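Local atomic coordinates of alcohol dehydrogenase (Thermus sp., PDB entry 4CPD), a protein that probably oxidises alcohols to aldehydes or ketones, passing hydride to NAD+ at a catalytic zinc ion. Residues A[32-38]-A[340-345]; A[58-62]-A[148-153]. All coordinates share one frame; numbering follows the deposited sequence.

Contact 1: residues A[32-38]-A[340-345]; sequences VHLAGIC and KVLLVV. With ZN (zinc ion), chain E.
The CD1 methyl of I37 meets CG1 of V341 and CD1 of L343, each at 3.8 Å. With its CG1 anti to the carbonyl carbon (chi1 -60°), I37 runs its branch side by side with V341, while L343 lies obliquely to it. A35 and L343 share this face, and helix 326-334 packs against it through Y330, F333 and A326. On the other face, CD2 of L34 reaches CG2 of V344 at 4.2 Å. The backbones of A35 and L343 form a hydrogen-bonded antiparallel pair, bonded in both directions (L343 N to A35 O, 2.7 Å). Further along, V345 N donates to H33 O at 3.1 Å. At the opposite end K340, bent at chi2 (66°), brings NZ to 3.2 Å from I37 O, well above the carbonyl plane, and the same ammonium forms a salt bridge with E60. A methionine in its place would probably leave the E60 carboxylate without its positive partner and I37 O without this donor. C38, next after I37, binds the zinc ion through SG at 2.2 Å. Antiparallel pairing beside a zinc-binding cysteine is characteristic of the catalytic domain, GroES-like in fold, of zinc-dependent medium-chain dehydrogenases, to which the C-terminal strand returns.

Contact 2: residues A[58-62]-A[148-153]; sequences GHEFV and IFAGDI. With ZN (zinc ion), chain E.
Zinc coordination joins H59 and D152 in this buried contact, where residues leading into and along strand 60-68 face the loop between helices 144-147 and 153-163. H59 supplies NE2 at 2.3 Å from the metal and D152 supplies OD2 at 1.9 Å; C38 and a water complete the four ligands. D152 OD2 lies in the plane of the imidazole, at its edge, 3.2 Å from CD2 of H59, and the carboxylate is turned 48° against the ring. The two are neighbours because both bind the metal, and the proximity of OD2 to NE2 is not a hydrogen bond. The D152 carboxyl carbon CG stands anti to the backbone N (chi1 179°), which places OD2 on the metal.

Beside this shell, E60 lays its CG 3.5 Å from D152 OD2 and carries its own carboxylate past, the two acid planes 68° apart. OE2 of E60 stays 4.1 Å from OD2 of D152 and is held by the salt bridge to K340, whose positive charge probably eases the closeness of the two acids. Farther down the strand the contact turns apolar. I148 stretches across the backbone, its CD1 3.7 Å from CA of F61, while CB of the same isoleucine rests 3.8 Å from CG1 of V62. This apolar footing probably helps to fix the position of the loop that carries D152.

A set of cysteine, histidine and aspartate ligands is the pattern of the catalytic zinc in related secondary alcohol dehydrogenases. NAD touches D152, so metal and coenzyme meet at this acid, and the water is consistent with a coordination position that an alcohol oxygen could take over during turnover.

Overall arrangement
The centres of contact 1 and contact 2 lie about 9 Å apart, and strands 28-37 and 60-68, which carry one segment of each, are antiparallel neighbours in the same mixed sheet, tied by a probable hydrogen bond from H33 N to V62 O (2.9 Å). Along the chain the order is 32-38, 58-62, 148-153, 340-345, so contact 2 is nested within the loop closed by contact 1. The six-stranded parallel Rossmann sheet that serves NAD is built from residues between the last two of these segments; the chain then returns to the catalytic domain. Three segments bring C38, H59 and D152 to one zinc, while 340-345 reaches the site only indirectly, through K340 and E60.

Contact 1: residues A[32-38]-A[340-345]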
loop_
_atom_site.group_PDB
_atom_site.type_symbol
_atom_site.label_atom_id
_atom_site.label_comp_id
_atom_site.label_asym_id
_atom_site.label_seq_id
_atom_site.Cartn_x
_atom_site.Cartn_y
_atom_site.Cartn_z
ATOM N N VAL A 32 31.246 20.593 -6.708
ATOM C CA VAL A 32 30.000 20.625 -7.453
ATOM C C VAL A 32 30.178 21.330 -8.790
ATOM O O VAL A 32 30.685 22.446 -8.864
ATOM C CB VAL A 32 28.879 21.381 -6.725
ATOM C CG1 VAL A 32 27.579 21.270 -7.525
ATOM C CG2 VAL A 32 28.674 20.866 -5.303
ATOM N N HIS A 33 29.672 20.683 -9.830
ATOM C CA HIS A 33 29.677 21.196 -11.209
ATOM C C HIS A 33 28.291 21.761 -11.574
ATOM O O HIS A 33 28.185 22.844 -12.121
ATOM C CB HIS A 33 30.047 20.009 -12.081
ATOM C CG HIS A 33 30.306 20.333 -13.505
ATOM N ND1 HIS A 33 29.419 20.007 -14.512
ATOM C CD2 HIS A 33 31.376 20.894 -14.107
ATOM C CE1 HIS A 33 29.929 20.366 -15.676
ATOM N NE2 HIS A 33 31.113 20.914 -15.458
ATOM N N LEU A 34 27.229 21.014 -11.268
ATOM C CA LEU A 34 25.851 21.458 -11.509
ATOM C C LEU A 34 25.055 21.227 -10.261
ATOM O O LEU A 34 25.290 20.232 -9.535
ATOM C CB LEU A 34 25.165 20.663 -12.631
ATOM C CG LEU A 34 25.598 20.903 -14.063
ATOM C CD1 LEU A 34 25.143 19.780 -14.989
ATOM C CD2 LEU A 34 25.030 22.239 -14.510
ATOM N N ALA A 35 24.098 22.135 -10.024
ATOM C CA ALA A 35 23.240 22.064 -8.856
ATOM C C ALA A 35 21.856 22.463 -9.266
ATOM O O ALA A 35 21.675 23.430 -9.956
ATOM C CB ALA A 35 23.757 22.947 -7.744
ATOM N N GLY A 36 20.869 21.693 -8.852
ATOM C CA GLY A 36 19.515 21.950 -9.275
ATOM C C GLY A 36 18.764 22.773 -8.253
ATOM O O GLY A 36 19.155 22.853 -7.066
ATOM N N ILE A 37 17.676 23.369 -8.742
ATOM C CA ILE A 37 16.590 23.887 -7.915
ATOM C C ILE A 37 15.369 22.987 -8.075
ATOM O O ILE A 37 14.865 22.806 -9.190
ATOM C CB ILE A 37 16.197 25.289 -8.332
ATOM C CG1 ILE A 37 17.407 26.215 -8.187
ATOM C CG2 ILE A 37 15.045 25.778 -7.472
ATOM C CD1 ILE A 37 17.234 27.533 -8.909
ATOM N N CYS A 38 14.914 22.448 -6.940
ATOM C CA CYS A 38 13.855 21.423 -6.881
ATOM C C CYS A 38 12.551 22.061 -6.391
ATOM O O CYS A 38 12.549 23.097 -5.722
ATOM C CB CYS A 38 14.308 20.288 -5.946
ATOM S SG CYS A 38 13.138 18.963 -5.672
ATOM N N LYS A 340 12.576 23.642 -15.312
ATOM C CA LYS A 340 13.620 23.131 -14.463
ATOM C C LYS A 340 14.854 23.980 -14.626
ATOM O O LYS A 340 15.298 24.228 -15.752
ATOM C CB LYS A 340 13.950 21.687 -14.818
ATOM C CG LYS A 340 14.994 21.031 -13.908
ATOM C CD LYS A 340 14.496 20.862 -12.466
ATOM C CE LYS A 340 15.503 20.119 -11.611
ATOM N NZ LYS A 340 14.952 19.780 -10.283
ATOM N N VAL A 341 15.400 24.407 -13.488
ATOM C CA VAL A 341 16.592 25.237 -13.453
ATOM C C VAL A 341 17.789 24.456 -12.953
ATOM O O VAL A 341 17.741 23.811 -11.895
ATOM C CB VAL A 341 16.415 26.460 -12.537
ATOM C CG1 VAL A 341 17.633 27.372 -12.646
ATOM C CG2 VAL A 341 15.172 27.239 -12.918
ATOM N N LEU A 342 18.867 24.536 -13.709
ATOM C CA LEU A 342 20.126 23.939 -13.315
ATOM C C LEU A 342 21.152 25.054 -13.171
ATOM O O LEU A 342 21.232 25.909 -14.021
ATOM C CB LEU A 342 20.555 22.936 -14.380
ATOM C CG LEU A 342 20.549 21.485 -13.985
ATOM C CD1 LEU A 342 19.258 21.074 -13.340
ATOM C CD2 LEU A 342 20.839 20.608 -15.199
ATOM N N LEU A 343 21.901 25.055 -12.078
ATOM C CA LEU A 343 22.887 26.100 -11.795
ATOM C C LEU A 343 24.297 25.627 -12.185
ATOM O O LEU A 343 24.771 24.592 -11.719
ATOM C CB LEU A 343 22.861 26.468 -10.314
ATOM C CG LEU A 343 21.865 27.527 -9.801
ATOM C CD1 LEU A 343 20.622 27.664 -10.656
ATOM C CD2 LEU A 343 21.503 27.237 -8.342
ATOM N N VAL A 344 24.968 26.396 -13.036
ATOM C CA VAL A 344 26.328 26.088 -13.423
ATOM C C VAL A 344 27.268 26.716 -12.412
ATOM O O VAL A 344 27.250 27.925 -12.227
ATOM C CB VAL A 344 26.682 26.638 -14.805
ATOM C CG1 VAL A 344 28.070 26.135 -15.200
ATOM C CG2 VAL A 344 25.634 26.225 -15.830
ATOM N N VAL A 345 28.069 25.892 -11.747
ATOM C CA VAL A 345 29.033 26.394 -10.767
ATOM C C VAL A 345 30.463 26.311 -11.308
ATOM O O VAL A 345 30.955 25.239 -11.723
ATOM C CB VAL A 345 28.823 25.842 -9.306
ATOM C CG1 VAL A 345 27.724 24.799 -9.219
ATOM C CG2 VAL A 345 30.110 25.343 -8.667
HETATM ZN ZN ZN E . 14.372 17.522 -4.476
HETATM O O HOH W 1 13.978 24.238 -10.942
HETATM O O HOH W 2 13.120 16.223 -2.780
#

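Contact 2: residues A[58-62]-A[148-153]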
loop_
_atom_site.group_PDB
_atom_site.type_symbol
_atom_site.label_atom_id
_atom_site.label_comp_id
_atom_site.label_asym_id
_atom_site.label_seq_id
_atom_site.Cartn_x
_atom_site.Cartn_y
_atom_site.Cartn_z
ATOM N N GLY A 58 19.910 23.651 -1.203
ATOM C CA GLY A 58 20.024 22.730 -2.343
ATOM C C GLY A 58 20.437 21.306 -1.994
ATOM O O GLY A 58 21.256 21.085 -1.088
ATOM N N HIS A 59 19.851 20.331 -2.701
ATOM C CA HIS A 59 20.170 18.921 -2.485
ATOM C C HIS A 59 20.299 18.129 -3.795
ATOM O O HIS A 59 20.384 16.892 -3.772
ATOM C CB HIS A 59 19.079 18.301 -1.628
ATOM C CG HIS A 59 17.717 18.589 -2.140
ATOM N ND1 HIS A 59 16.966 19.638 -1.659
ATOM C CD2 HIS A 59 16.998 18.020 -3.131
ATOM C CE1 HIS A 59 15.825 19.682 -2.318
ATOM N NE2 HIS A 59 15.825 18.716 -3.222
ATOM N N GLU A 60 20.290 18.838 -4.924
ATOM C CA GLU A 60 20.530 18.227 -6.211
ATOM C C GLU A 60 21.934 18.597 -6.754
ATOM O O GLU A 60 22.217 19.777 -6.926
ATOM C CB GLU A 60 19.505 18.713 -7.176
ATOM C CG GLU A 60 18.096 18.199 -6.969
ATOM C CD GLU A 60 17.153 18.901 -7.933
ATOM O OE1 GLU A 60 16.914 20.109 -7.772
ATOM O OE2 GLU A 60 16.662 18.283 -8.883
ATOM N N PHE A 61 22.788 17.591 -7.001
ATOM C CA PHE A 61 24.136 17.851 -7.469
ATOM C C PHE A 61 24.757 16.751 -8.308
ATOM O O PHE A 61 24.407 15.570 -8.208
ATOM C CB PHE A 61 25.043 18.076 -6.282
ATOM C CG PHE A 61 25.315 16.836 -5.487
ATOM C CD1 PHE A 61 24.404 16.376 -4.582
ATOM C CD2 PHE A 61 26.480 16.143 -5.656
ATOM C CE1 PHE A 61 24.647 15.230 -3.857
ATOM C CE2 PHE A 61 26.745 14.994 -4.937
ATOM C CZ PHE A 61 25.824 14.529 -4.041
ATOM N N VAL A 62 25.709 17.175 -9.124
ATOM C CA VAL A 62 26.679 16.284 -9.760
ATOM C C VAL A 62 28.016 17.014 -9.769
ATOM O O VAL A 62 28.066 18.231 -9.960
ATOM C CB VAL A 62 26.250 15.901 -11.207
ATOM C CG1 VAL A 62 25.922 17.146 -12.019
ATOM C CG2 VAL A 62 27.316 15.023 -11.877
ATOM N N ILE A 148 22.579 14.057 -13.099
ATOM C CA ILE A 148 22.140 14.734 -11.876
ATOM C C ILE A 148 20.745 14.289 -11.415
ATOM O O ILE A 148 20.490 14.173 -10.231
ATOM C CB ILE A 148 22.239 16.264 -11.983
ATOM C CG1 ILE A 148 21.828 16.916 -10.665
ATOM C CG2 ILE A 148 21.378 16.802 -13.113
ATOM C CD1 ILE A 148 22.237 18.365 -10.573
ATOM N N PHE A 149 19.889 13.958 -12.354
ATOM C CA PHE A 149 18.507 13.571 -12.056
ATOM C C PHE A 149 18.361 12.270 -11.270
ATOM O O PHE A 149 17.409 12.091 -10.496
ATOM C CB PHE A 149 17.730 13.507 -13.339
ATOM C CG PHE A 149 17.608 14.837 -14.000
ATOM C CD1 PHE A 149 18.587 15.318 -14.835
ATOM C CD2 PHE A 149 16.551 15.648 -13.707
ATOM C CE1 PHE A 149 18.476 16.573 -15.414
ATOM C CE2 PHE A 149 16.423 16.900 -14.293
ATOM C CZ PHE A 149 17.391 17.363 -15.155
ATOM N N ALA A 150 19.349 11.396 -11.407
ATOM C CA ALA A 150 19.373 10.148 -10.661
ATOM C C ALA A 150 19.362 10.354 -9.147
ATOM O O ALA A 150 18.876 9.486 -8.400
ATOM C CB ALA A 150 20.586 9.333 -11.059
ATOM N N GLY A 151 19.914 11.481 -8.704
ATOM C CA GLY A 151 20.032 11.743 -7.288
ATOM C C GLY A 151 18.744 12.152 -6.607
ATOM O O GLY A 151 18.651 12.032 -5.355
ATOM N N ASP A 152 17.754 12.612 -7.395
ATOM C CA ASP A 152 16.512 13.117 -6.780
ATOM C C ASP A 152 15.286 12.837 -7.622
ATOM O O ASP A 152 14.678 11.791 -7.456
ATOM C CB ASP A 152 16.687 14.600 -6.403
ATOM C CG ASP A 152 15.487 15.202 -5.791
ATOM O OD1 ASP A 152 14.433 14.543 -5.695
ATOM O OD2 ASP A 152 15.589 16.388 -5.432
ATOM N N ILE A 153 14.914 13.732 -8.520
ATOM C CA ILE A 153 13.563 13.647 -9.099
ATOM C C ILE A 153 13.262 12.427 -10.021
ATOM O O ILE A 153 12.126 11.965 -10.082
ATOM C CB ILE A 153 13.161 14.936 -9.805
ATOM C CG1 ILE A 153 14.128 15.259 -10.934
ATOM C CG2 ILE A 153 13.117 16.103 -8.826
ATOM C CD1 ILE A 153 13.505 16.238 -11.908
HETATM ZN ZN ZN E . 14.372 17.522 -4.476
HETATM O O HOH W 2 13.120 16.223 -2.780
#